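Local coordinates for DyP-type peroxidase (Thermobifida cellulosilytica, PDB 4GS1), which probably uses hydrogen peroxide to oxidise dyes and other substrates at a protoporphyrin IX iron, as a haem peroxidase of the DyP type, at residues 322-327 / 333-338; 201-206 / 252-257; 136-141 / 243-248. All coordinates share one frame; numbering follows the deposited sequence.

Contact 1: 322-327 / 333-338; sequences YNYDEG and VRDAGL. With HEM (protoporphyrin IX containing Fe), chain F.
Arg334 grips the carboxylate of Asp325 end-on with two nitrogens, NH1 to OD1 at 2.7 Å and NH2 to OD2, within an antiparallel beta hairpin of strands 318-328 and 334-344, which has a classic beta bulge near its turn. Both acceptors lie close to the guanidinium plane, yet the nitrogens come down on the carboxylate from above it, since the two planes are turned 57° apart. Asp325 OD1 is also the acceptor of an Asx turn, taking the backbone N of Gly327 nearly along its C-O axis. NH1 of Arg334 has a second acceptor, Gly327 O at 3.1 Å, and Asp335 N reaches that same oxygen from the opposite face of its plane. In the bulge, Glu326 and Gly327 together face Asp335, and Glu326 N bonds to Asp335 O at 2.8 Å. Farther along, Tyr324 and Gly337 form the hydrogen-bonded pair through N to O at 3.0 Å in each direction. Beyond the hairpin, Arg334 NH2 makes a salt bridge with Asp166 of the second subunit, so the charge cluster reaches the dimer interface.

With CG of Tyr324 set between its backbone N and carbonyl carbon (chi1 73°), the ring lies back over the partner strand. Gly337 CA makes a CH-pi contact with one face, and Gly337 N lies over the ring centre on that face. The carboxylate of Asp335 stands almost perpendicular to the ring, with OD1 at the ring edge; a water accepts from Tyr324 OH and donates to Asp335 OD1. Nearer the haem, another water donates to both Asn323 OD1 and Gly337 O. Leu338 divides its branches: CD1 packs on Tyr322 O, while CD2 lies 3.8 Å from haem C3B.

Contact 2: 201-206 / 252-257; sequences NLMGQI and DEWRRL. With HEM (protoporphyrin IX containing Fe), chain F.
Met203 and Trp254 form a Met-aromatic contact, buried between the loop that follows strand 176-185 and the short helix 251-256, on the haem side of the C-terminal ferredoxin-like domain. The thioether chain runs across one face of the indole. Met203 CG makes a CH-pi contact with the five-membered ring, 3.7 Å from its centroid, and SD sits over the six-membered ring, 4.1 Å from that centroid and 9° off the normal. Extended torsions beyond CG (chi2 172°, chi3 168°) carry the chain from one ring to the other, and CE ends near CE3 and CD2 of Trp254. The same two residues share a polar bond: Trp254 NE1 donates to Met203 O at 3.3 Å, in the carbonyl plane and on a lone pair, though the oxygen is tilted from the plane of the indole.

Gln205 NE2 meets the benzo part of the indole obliquely, 3.3 Å from Trp254 CZ2, with amide and ring planes almost perpendicular. Its other amide atom, OE1, accepts from Asn201 ND2 at 2.9 Å, which fixes the turn of the amide. Asn201 OD1 in turn receives Met203 N and Gln205 N from opposite faces of its plane; the first closes an Asx turn inside the type I beta turn from Asn201 to Gly204. The same loop borders the haem, where Gln205 OE1 and Asn201 ND2 lie 3.4 and 3.5 Å from methyl CMB. Asn201 ND2 also bonds to Asp207, a residue next to the bound oxygen molecule. Around the pair, Met203 leans on Met249 of strand 240-249, and Trp254 packs on Val265 of helix 259-266, stacks edge-to-face with Tyr368 and makes a cation-pi contact with Arg262.

Contact 3: 136-141 / 243-248; sequences ATDDLR and VVRRIR. With HEM (protoporphyrin IX containing Fe), chain F.
Arg245 leaves strand 240-249 and bends back on itself to reach Asp138, in the loop between helix 113-118 and strand 149-155. From CB the chain turns about the CB-CG bond and again about CG-CD (chi2 -77°, chi3 -81°), a folded path, packed against Phe340, Phe351 and Phe135, that lets the guanidinium meet both the loop and strand 369-379. NE, the first nitrogen along the way, donates to His371 ND1. Beyond CZ the two terminal nitrogens part company. NH2 makes the salt bridge, 2.9 Å from Asp138 OD1, with an N-H...O angle of 136°, so the bond is well bent. It meets OD1 on the syn side but out of the carboxylate plane, and the guanidinium and carboxylate planes are well turned from one another. NH1 bonds to Ser374 OG and, at 3.0 Å, to a water that donates in turn to Asp138 OD2, giving the carboxylate a second, solvent-mediated link to the same arginine. Asp138 OD2 also accepts Phe135 N, which anchors the acid to its own loop.

A further link between the segments runs through water alone, which donates to Asp139 OD2 at 2.6 Å and accepts from Arg248 NH2 at 2.8 Å. Arg141 NH1 folds back on Asp139, bonding to its O at 2.9 Å. Arg248 NE pairs with Glu372 in a salt bridge.

Ile247, two residues on from Arg245, turns to the haem instead: CG2 lies 3.5 Å from vinyl carbon CBB, while CD1 packs near CAB and CMC. The strand thus lines a haem pocket of the DyP type, and Arg245, through its NE bond to His371, probably belongs to its second shell while tying the sheet of the C-terminal ferredoxin-like domain to a loop of the N-terminal half.

Overall arrangement
The three contacts gather around one haem. The centres of contacts 1 and 2 are about 12 Å apart, those of contacts 1 and 3 about 13 Å, and those of contacts 2 and 3 about 18 Å. Contacts 1 and 3 share the antiparallel sheet 318-328, 334-344, 240-249, 369-379, where Leu338 N probably bonds to Ile247 O. Contact 2 touches contact 1 through Asn201 and Leu202 against Asn323; it joins contact 3 through the chain, as helix 251-256 follows strand 240-249. Along the sequence, contacts 2 and 3 cross, and contact 1 comes after both. Of the three, only contact 3 brings in the N-terminal half of the chain, whereas contacts 1 and 2 reach the second subunit, so the haem surroundings are linked to that half and to the second subunit.

Contact 1: 322-327 / 333-338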
# COMPACT_ATOMS: atom_id res chain seq x y z
N TYR B 322 -11.66 0.09 -4.02
CA TYR B 322 -10.63 -0.01 -2.99
C TYR B 322 -10.17 1.38 -2.61
O TYR B 322 -10.30 2.32 -3.41
CB TYR B 322 -9.43 -0.85 -3.49
CG TYR B 322 -9.74 -2.34 -3.50
CD1 TYR B 322 -9.27 -3.17 -2.50
CD2 TYR B 322 -10.54 -2.89 -4.50
CE1 TYR B 322 -9.58 -4.53 -2.49
CE2 TYR B 322 -10.86 -4.25 -4.49
CZ TYR B 322 -10.38 -5.06 -3.48
OH TYR B 322 -10.70 -6.40 -3.47
N ASN B 323 -9.61 1.52 -1.42
CA ASN B 323 -9.02 2.80 -1.02
C ASN B 323 -7.60 2.89 -1.54
O ASN B 323 -6.89 1.88 -1.59
CB ASN B 323 -9.02 2.90 0.50
CG ASN B 323 -10.39 2.69 1.08
OD1 ASN B 323 -11.35 3.31 0.64
ND2 ASN B 323 -10.50 1.77 2.03
N TYR B 324 -7.16 4.09 -1.93
CA TYR B 324 -5.74 4.23 -2.25
C TYR B 324 -5.10 5.36 -1.46
O TYR B 324 -5.74 6.36 -1.13
CB TYR B 324 -5.47 4.38 -3.77
CG TYR B 324 -5.86 5.71 -4.38
CD1 TYR B 324 -4.96 6.78 -4.42
CD2 TYR B 324 -7.11 5.89 -4.95
CE1 TYR B 324 -5.31 8.00 -4.99
CE2 TYR B 324 -7.47 7.10 -5.52
CZ TYR B 324 -6.57 8.14 -5.54
OH TYR B 324 -6.94 9.34 -6.12
N ASP B 325 -3.83 5.18 -1.13
CA ASP B 325 -3.08 6.18 -0.39
C ASP B 325 -1.72 6.30 -1.06
O ASP B 325 -0.88 5.40 -0.96
CB ASP B 325 -2.91 5.73 1.07
CG ASP B 325 -2.28 6.80 1.94
OD1 ASP B 325 -1.58 7.70 1.40
OD2 ASP B 325 -2.47 6.76 3.17
N GLU B 326 -1.51 7.42 -1.73
CA GLU B 326 -0.25 7.69 -2.38
C GLU B 326 0.44 8.90 -1.76
O GLU B 326 1.20 9.61 -2.42
CB GLU B 326 -0.46 7.86 -3.89
CG GLU B 326 -0.77 6.53 -4.60
CD GLU B 326 0.31 5.49 -4.33
OE1 GLU B 326 1.48 5.89 -4.20
OE2 GLU B 326 0.00 4.29 -4.21
N GLY B 327 0.18 9.11 -0.47
CA GLY B 327 0.89 10.13 0.28
C GLY B 327 0.48 11.54 -0.06
O GLY B 327 -0.71 11.88 -0.04
N VAL B 333 -0.49 18.64 -1.08
CA VAL B 333 -1.88 18.14 -1.11
C VAL B 333 -1.93 16.62 -1.10
O VAL B 333 -1.16 15.93 -1.78
CB VAL B 333 -2.72 18.71 -2.29
CG1 VAL B 333 -2.45 17.96 -3.59
CG2 VAL B 333 -4.21 18.63 -1.96
N ARG B 334 -2.85 16.10 -0.29
CA ARG B 334 -3.04 14.67 -0.11
C ARG B 334 -3.38 14.00 -1.44
O ARG B 334 -4.28 14.43 -2.16
CB ARG B 334 -4.18 14.45 0.88
CG ARG B 334 -4.31 13.03 1.40
CD ARG B 334 -3.29 12.78 2.50
NE ARG B 334 -3.61 11.58 3.26
CZ ARG B 334 -3.08 10.39 3.04
NH1 ARG B 334 -2.17 10.23 2.08
NH2 ARG B 334 -3.45 9.36 3.78
N ASP B 335 -2.65 12.93 -1.75
CA ASP B 335 -2.96 12.12 -2.91
C ASP B 335 -3.51 10.80 -2.40
O ASP B 335 -2.77 9.81 -2.28
CB ASP B 335 -1.70 11.87 -3.74
CG ASP B 335 -2.02 11.31 -5.12
OD1 ASP B 335 -3.20 10.99 -5.39
OD2 ASP B 335 -1.08 11.18 -5.94
N ALA B 336 -4.80 10.79 -2.08
CA ALA B 336 -5.47 9.59 -1.59
C ALA B 336 -6.91 9.66 -2.05
O ALA B 336 -7.42 10.73 -2.39
CB ALA B 336 -5.40 9.51 -0.06
N GLY B 337 -7.58 8.51 -2.11
CA GLY B 337 -8.95 8.54 -2.59
C GLY B 337 -9.56 7.17 -2.79
O GLY B 337 -9.25 6.21 -2.07
N LEU B 338 -10.44 7.08 -3.78
CA LEU B 338 -11.13 5.84 -4.08
C LEU B 338 -10.70 5.33 -5.44
O LEU B 338 -10.78 6.05 -6.44
CB LEU B 338 -12.65 6.08 -4.08
CG LEU B 338 -13.55 4.89 -4.40
CD1 LEU B 338 -13.43 3.82 -3.32
CD2 LEU B 338 -14.99 5.38 -4.51
CHA HEM F . -23.71 4.92 -3.37
CHB HEM F . -19.54 6.98 -2.03
CHC HEM F . -18.37 7.75 -6.68
CHD HEM F . -22.34 5.31 -8.05
C1A HEM F . -22.69 5.43 -2.62
C2A HEM F . -22.67 5.47 -1.17
C3A HEM F . -21.52 6.05 -0.81
C4A HEM F . -20.78 6.37 -2.00
CMA HEM F . -21.03 6.31 0.64
CAA HEM F . -23.81 4.94 -0.26
CBA HEM F . -23.57 3.49 0.18
CGA HEM F . -23.74 2.51 -0.95
O1A HEM F . -24.91 2.21 -1.33
O2A HEM F . -22.70 2.00 -1.46
C1B HEM F . -18.87 7.38 -3.16
C2B HEM F . -17.63 8.12 -3.18
C3B HEM F . -17.30 8.35 -4.46
C4B HEM F . -18.32 7.75 -5.30
CMB HEM F . -16.89 8.56 -1.89
CAB HEM F . -16.06 9.08 -5.04
CBB HEM F . -14.91 9.21 -4.36
C1C HEM F . -19.35 7.16 -7.45
C2C HEM F . -19.40 7.14 -8.91
C3C HEM F . -20.50 6.45 -9.29
C4C HEM F . -21.17 6.04 -8.08
CMC HEM F . -18.33 7.78 -9.82
CAC HEM F . -21.06 6.12 -10.70
CBC HEM F . -20.78 6.80 -11.81
C1D HEM F . -23.04 4.97 -6.93
C2D HEM F . -24.25 4.19 -6.93
C3D HEM F . -24.68 4.08 -5.48
C4D HEM F . -23.68 4.79 -4.73
CMD HEM F . -25.00 3.59 -8.15
CAD HEM F . -25.92 3.35 -4.96
CBD HEM F . -27.16 4.23 -5.12
CGD HEM F . -28.36 3.45 -4.63
O1D HEM F . -28.74 3.62 -3.44
O2D HEM F . -28.92 2.64 -5.41
NA HEM F . -21.52 5.99 -3.11
NB HEM F . -19.28 7.17 -4.47
NC HEM F . -20.46 6.48 -6.97
ND HEM F . -22.73 5.31 -5.61
FE HEM F . -21.06 6.32 -5.05
O HOH W 1 -11.49 5.82 -0.19
O HOH W 2 -4.96 10.74 -7.28
O HOH W 3 1.93 11.27 -4.61

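Contact 2: 201-206 / 252-257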
# COMPACT_ATOMS: atom_id res chain seq x y z
N ASN B 201 -14.80 3.64 3.25
CA ASN B 201 -13.80 4.36 2.46
C ASN B 201 -13.06 5.41 3.30
O ASN B 201 -13.31 5.53 4.50
CB ASN B 201 -14.43 4.97 1.19
CG ASN B 201 -15.48 6.03 1.51
OD1 ASN B 201 -15.38 6.73 2.52
ND2 ASN B 201 -16.48 6.15 0.64
N LEU B 202 -12.15 6.17 2.68
CA LEU B 202 -11.32 7.10 3.45
C LEU B 202 -12.07 8.36 3.92
O LEU B 202 -11.55 9.13 4.74
CB LEU B 202 -10.06 7.49 2.66
CG LEU B 202 -9.07 6.35 2.45
CD1 LEU B 202 -7.92 6.81 1.57
CD2 LEU B 202 -8.55 5.84 3.77
N MET B 203 -13.29 8.56 3.42
CA MET B 203 -14.14 9.64 3.93
C MET B 203 -14.94 9.16 5.14
O MET B 203 -15.70 9.93 5.74
CB MET B 203 -15.10 10.13 2.85
CG MET B 203 -14.51 11.20 1.94
SD MET B 203 -15.61 11.55 0.56
CE MET B 203 -14.85 13.05 -0.07
N GLY B 204 -14.77 7.88 5.49
CA GLY B 204 -15.44 7.31 6.64
C GLY B 204 -16.75 6.60 6.34
O GLY B 204 -17.37 6.02 7.23
N GLN B 205 -17.16 6.63 5.07
CA GLN B 205 -18.48 6.11 4.70
C GLN B 205 -18.49 4.62 4.44
O GLN B 205 -17.60 4.09 3.79
CB GLN B 205 -18.95 6.82 3.42
CG GLN B 205 -18.97 8.34 3.56
CD GLN B 205 -18.59 9.07 2.29
OE1 GLN B 205 -18.17 8.47 1.31
NE2 GLN B 205 -18.74 10.39 2.30
N ILE B 206 -19.54 3.94 4.92
CA ILE B 206 -19.81 2.58 4.47
C ILE B 206 -20.06 2.65 2.95
O ILE B 206 -20.82 3.50 2.48
CB ILE B 206 -21.04 2.03 5.21
CG1 ILE B 206 -20.68 1.77 6.68
CG2 ILE B 206 -21.52 0.74 4.58
CD1 ILE B 206 -21.89 1.55 7.57
N ASP B 252 -8.88 17.51 2.92
CA ASP B 252 -8.70 18.75 3.66
C ASP B 252 -10.02 19.53 3.69
O ASP B 252 -10.46 20.00 4.75
CB ASP B 252 -7.61 19.59 3.00
CG ASP B 252 -7.00 20.60 3.94
OD1 ASP B 252 -7.54 21.73 4.02
OD2 ASP B 252 -5.97 20.28 4.57
N GLU B 253 -10.66 19.65 2.53
CA GLU B 253 -11.95 20.31 2.45
C GLU B 253 -13.04 19.53 3.18
O GLU B 253 -13.89 20.11 3.85
CB GLU B 253 -12.36 20.49 0.98
CG GLU B 253 -11.35 21.25 0.12
CD GLU B 253 -11.40 22.73 0.35
OE1 GLU B 253 -10.87 23.49 -0.49
OE2 GLU B 253 -11.97 23.14 1.39
N TRP B 254 -13.01 18.21 3.03
CA TRP B 254 -13.99 17.33 3.65
C TRP B 254 -13.97 17.45 5.17
O TRP B 254 -15.02 17.51 5.81
CB TRP B 254 -13.69 15.89 3.23
CG TRP B 254 -14.64 14.85 3.74
CD1 TRP B 254 -14.37 13.88 4.67
CD2 TRP B 254 -15.99 14.67 3.34
NE1 TRP B 254 -15.49 13.10 4.87
CE2 TRP B 254 -16.51 13.57 4.07
CE3 TRP B 254 -16.83 15.33 2.44
CZ2 TRP B 254 -17.82 13.12 3.91
CZ3 TRP B 254 -18.14 14.87 2.28
CH2 TRP B 254 -18.61 13.78 3.01
N ARG B 255 -12.77 17.51 5.75
CA ARG B 255 -12.66 17.63 7.20
C ARG B 255 -13.24 18.92 7.79
O ARG B 255 -13.58 18.97 8.97
CB ARG B 255 -11.20 17.42 7.66
CG ARG B 255 -10.79 15.96 7.76
CD ARG B 255 -9.40 15.80 8.39
NE ARG B 255 -8.39 16.55 7.64
CZ ARG B 255 -7.67 16.04 6.65
NH1 ARG B 255 -6.77 16.79 6.02
NH2 ARG B 255 -7.85 14.77 6.28
N ARG B 256 -13.36 19.97 6.97
CA ARG B 256 -13.96 21.22 7.43
C ARG B 256 -15.44 21.08 7.74
O ARG B 256 -15.99 21.84 8.54
CB ARG B 256 -13.79 22.32 6.37
CG ARG B 256 -12.36 22.70 6.04
CD ARG B 256 -12.35 23.73 4.92
NE ARG B 256 -13.05 24.95 5.30
CZ ARG B 256 -12.50 26.17 5.29
NH1 ARG B 256 -11.24 26.32 4.91
NH2 ARG B 256 -13.22 27.22 5.66
N LEU B 257 -16.11 20.13 7.09
CA LEU B 257 -17.55 19.91 7.31
C LEU B 257 -17.82 19.21 8.64
O LEU B 257 -17.11 18.27 9.01
CB LEU B 257 -18.13 19.04 6.19
CG LEU B 257 -18.26 19.60 4.77
CD1 LEU B 257 -18.93 18.56 3.86
CD2 LEU B 257 -19.06 20.90 4.77
CHA HEM F . -23.71 4.92 -3.37
CHB HEM F . -19.54 6.98 -2.03
CHC HEM F . -18.37 7.75 -6.68
CHD HEM F . -22.34 5.31 -8.05
C1A HEM F . -22.69 5.43 -2.62
C2A HEM F . -22.67 5.47 -1.17
C3A HEM F . -21.52 6.05 -0.81
C4A HEM F . -20.78 6.37 -2.00
CMA HEM F . -21.03 6.31 0.64
CAA HEM F . -23.81 4.94 -0.26
CBA HEM F . -23.57 3.49 0.18
CGA HEM F . -23.74 2.51 -0.95
O1A HEM F . -24.91 2.21 -1.33
O2A HEM F . -22.70 2.00 -1.46
C1B HEM F . -18.87 7.38 -3.16
C2B HEM F . -17.63 8.12 -3.18
C3B HEM F . -17.30 8.35 -4.46
C4B HEM F . -18.32 7.75 -5.30
CMB HEM F . -16.89 8.56 -1.89
CAB HEM F . -16.06 9.08 -5.04
CBB HEM F . -14.91 9.21 -4.36
C1C HEM F . -19.35 7.16 -7.45
C2C HEM F . -19.40 7.14 -8.91
C3C HEM F . -20.50 6.45 -9.29
C4C HEM F . -21.17 6.04 -8.08
CMC HEM F . -18.33 7.78 -9.82
CAC HEM F . -21.06 6.12 -10.70
CBC HEM F . -20.78 6.80 -11.81
C1D HEM F . -23.04 4.97 -6.93
C2D HEM F . -24.25 4.19 -6.93
C3D HEM F . -24.68 4.08 -5.48
C4D HEM F . -23.68 4.79 -4.73
CMD HEM F . -25.00 3.59 -8.15
CAD HEM F . -25.92 3.35 -4.96
CBD HEM F . -27.16 4.23 -5.12
CGD HEM F . -28.36 3.45 -4.63
O1D HEM F . -28.74 3.62 -3.44
O2D HEM F . -28.92 2.64 -5.41
NA HEM F . -21.52 5.99 -3.11
NB HEM F . -19.28 7.17 -4.47
NC HEM F . -20.46 6.48 -6.97
ND HEM F . -22.73 5.31 -5.61
FE HEM F . -21.06 6.32 -5.05

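Contact 3: 136-141 / 243-248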
# COMPACT_ATOMS: atom_id res chain seq x y z
N ALA B 136 -17.88 16.97 -17.70
CA ALA B 136 -17.45 18.33 -17.36
C ALA B 136 -16.53 18.42 -16.13
O ALA B 136 -15.68 19.30 -16.04
CB ALA B 136 -18.67 19.24 -17.18
N THR B 137 -16.70 17.49 -15.20
CA THR B 137 -15.91 17.47 -13.98
C THR B 137 -14.57 16.74 -14.14
O THR B 137 -13.77 16.73 -13.20
CB THR B 137 -16.68 16.79 -12.83
OG1 THR B 137 -17.13 15.51 -13.27
CG2 THR B 137 -17.89 17.63 -12.40
N ASP B 138 -14.33 16.13 -15.30
CA ASP B 138 -13.09 15.34 -15.49
C ASP B 138 -11.86 16.19 -15.21
O ASP B 138 -11.80 17.36 -15.60
CB ASP B 138 -12.97 14.84 -16.93
CG ASP B 138 -13.87 13.65 -17.24
OD1 ASP B 138 -14.49 13.08 -16.32
OD2 ASP B 138 -13.93 13.28 -18.44
N ASP B 139 -10.86 15.59 -14.56
CA ASP B 139 -9.54 16.22 -14.44
C ASP B 139 -8.49 15.14 -14.73
O ASP B 139 -7.58 14.91 -13.94
CB ASP B 139 -9.34 16.79 -13.03
CG ASP B 139 -8.16 17.74 -12.94
OD1 ASP B 139 -7.74 18.30 -13.97
OD2 ASP B 139 -7.65 17.93 -11.81
N LEU B 140 -8.63 14.50 -15.89
CA LEU B 140 -7.87 13.30 -16.21
C LEU B 140 -6.43 13.55 -16.65
O LEU B 140 -6.14 14.48 -17.42
CB LEU B 140 -8.60 12.50 -17.29
CG LEU B 140 -10.01 12.03 -16.91
CD1 LEU B 140 -10.70 11.38 -18.11
CD2 LEU B 140 -9.95 11.04 -15.77
N ARG B 141 -5.52 12.70 -16.16
CA ARG B 141 -4.14 12.64 -16.66
C ARG B 141 -4.11 11.58 -17.74
O ARG B 141 -4.41 10.42 -17.46
CB ARG B 141 -3.18 12.21 -15.54
CG ARG B 141 -2.75 13.29 -14.55
CD ARG B 141 -3.87 13.73 -13.65
NE ARG B 141 -3.38 14.55 -12.54
CZ ARG B 141 -4.03 15.60 -12.05
NH1 ARG B 141 -5.19 15.96 -12.58
NH2 ARG B 141 -3.52 16.29 -11.04
N VAL B 243 -15.45 -0.45 -15.53
CA VAL B 243 -15.02 0.94 -15.58
C VAL B 243 -14.19 1.25 -14.34
O VAL B 243 -14.66 1.09 -13.21
CB VAL B 243 -16.22 1.92 -15.63
CG1 VAL B 243 -15.72 3.36 -15.46
CG2 VAL B 243 -16.97 1.75 -16.94
N VAL B 244 -12.94 1.67 -14.55
CA VAL B 244 -12.08 2.10 -13.46
C VAL B 244 -12.01 3.61 -13.43
O VAL B 244 -11.82 4.25 -14.47
CB VAL B 244 -10.64 1.60 -13.69
CG1 VAL B 244 -9.74 2.06 -12.54
CG2 VAL B 244 -10.59 0.11 -13.82
N ARG B 245 -12.17 4.20 -12.25
CA ARG B 245 -11.90 5.63 -12.07
C ARG B 245 -11.00 5.83 -10.86
O ARG B 245 -11.28 5.35 -9.77
CB ARG B 245 -13.20 6.44 -11.91
CG ARG B 245 -14.21 6.25 -13.04
CD ARG B 245 -13.83 7.03 -14.31
NE ARG B 245 -14.21 8.44 -14.20
CZ ARG B 245 -14.41 9.24 -15.25
NH1 ARG B 245 -14.26 8.78 -16.48
NH2 ARG B 245 -14.78 10.51 -15.05
N ARG B 246 -9.89 6.55 -11.06
CA ARG B 246 -9.05 6.97 -9.95
C ARG B 246 -9.59 8.30 -9.44
O ARG B 246 -9.48 9.32 -10.13
CB ARG B 246 -7.59 7.10 -10.41
CG ARG B 246 -6.64 7.59 -9.32
CD ARG B 246 -5.20 7.69 -9.83
NE ARG B 246 -4.33 8.26 -8.81
CZ ARG B 246 -3.03 8.01 -8.70
NH1 ARG B 246 -2.43 7.17 -9.54
NH2 ARG B 246 -2.33 8.59 -7.73
N ILE B 247 -10.21 8.29 -8.26
CA ILE B 247 -10.91 9.48 -7.77
C ILE B 247 -10.25 10.00 -6.51
O ILE B 247 -10.37 9.40 -5.44
CB ILE B 247 -12.41 9.20 -7.49
CG1 ILE B 247 -13.10 8.55 -8.70
CG2 ILE B 247 -13.14 10.51 -7.14
CD1 ILE B 247 -14.57 8.16 -8.42
N ARG B 248 -9.55 11.12 -6.65
CA ARG B 248 -8.90 11.76 -5.50
C ARG B 248 -9.95 12.39 -4.60
O ARG B 248 -10.88 13.04 -5.09
CB ARG B 248 -7.91 12.83 -5.97
CG ARG B 248 -7.14 13.51 -4.83
CD ARG B 248 -5.93 14.33 -5.33
NE ARG B 248 -6.32 15.41 -6.24
CZ ARG B 248 -6.67 16.64 -5.85
NH1 ARG B 248 -6.71 16.96 -4.56
NH2 ARG B 248 -6.99 17.56 -6.76
CHA HEM F . -23.71 4.92 -3.37
CHB HEM F . -19.54 6.98 -2.03
CHC HEM F . -18.37 7.75 -6.68
CHD HEM F . -22.34 5.31 -8.05
C1A HEM F . -22.69 5.43 -2.62
C2A HEM F . -22.67 5.47 -1.17
C3A HEM F . -21.52 6.05 -0.81
C4A HEM F . -20.78 6.37 -2.00
CMA HEM F . -21.03 6.31 0.64
CAA HEM F . -23.81 4.94 -0.26
CBA HEM F . -23.57 3.49 0.18
CGA HEM F . -23.74 2.51 -0.95
O1A HEM F . -24.91 2.21 -1.33
O2A HEM F . -22.70 2.00 -1.46
C1B HEM F . -18.87 7.38 -3.16
C2B HEM F . -17.63 8.12 -3.18
C3B HEM F . -17.30 8.35 -4.46
C4B HEM F . -18.32 7.75 -5.30
CMB HEM F . -16.89 8.56 -1.89
CAB HEM F . -16.06 9.08 -5.04
CBB HEM F . -14.91 9.21 -4.36
C1C HEM F . -19.35 7.16 -7.45
C2C HEM F . -19.40 7.14 -8.91
C3C HEM F . -20.50 6.45 -9.29
C4C HEM F . -21.17 6.04 -8.08
CMC HEM F . -18.33 7.78 -9.82
CAC HEM F . -21.06 6.12 -10.70
CBC HEM F . -20.78 6.80 -11.81
C1D HEM F . -23.04 4.97 -6.93
C2D HEM F . -24.25 4.19 -6.93
C3D HEM F . -24.68 4.08 -5.48
C4D HEM F . -23.68 4.79 -4.73
CMD HEM F . -25.00 3.59 -8.15
CAD HEM F . -25.92 3.35 -4.96
CBD HEM F . -27.16 4.23 -5.12
CGD HEM F . -28.36 3.45 -4.63
O1D HEM F . -28.74 3.62 -3.44
O2D HEM F . -28.92 2.64 -5.41
NA HEM F . -21.52 5.99 -3.11
NB HEM F . -19.28 7.17 -4.47
NC HEM F . -20.46 6.48 -6.97
ND HEM F . -22.73 5.31 -5.61
FE HEM F . -21.06 6.32 -5.05
O HOH W 4 -14.37 10.63 -18.83
O HOH W 5 -6.93 17.07 -9.50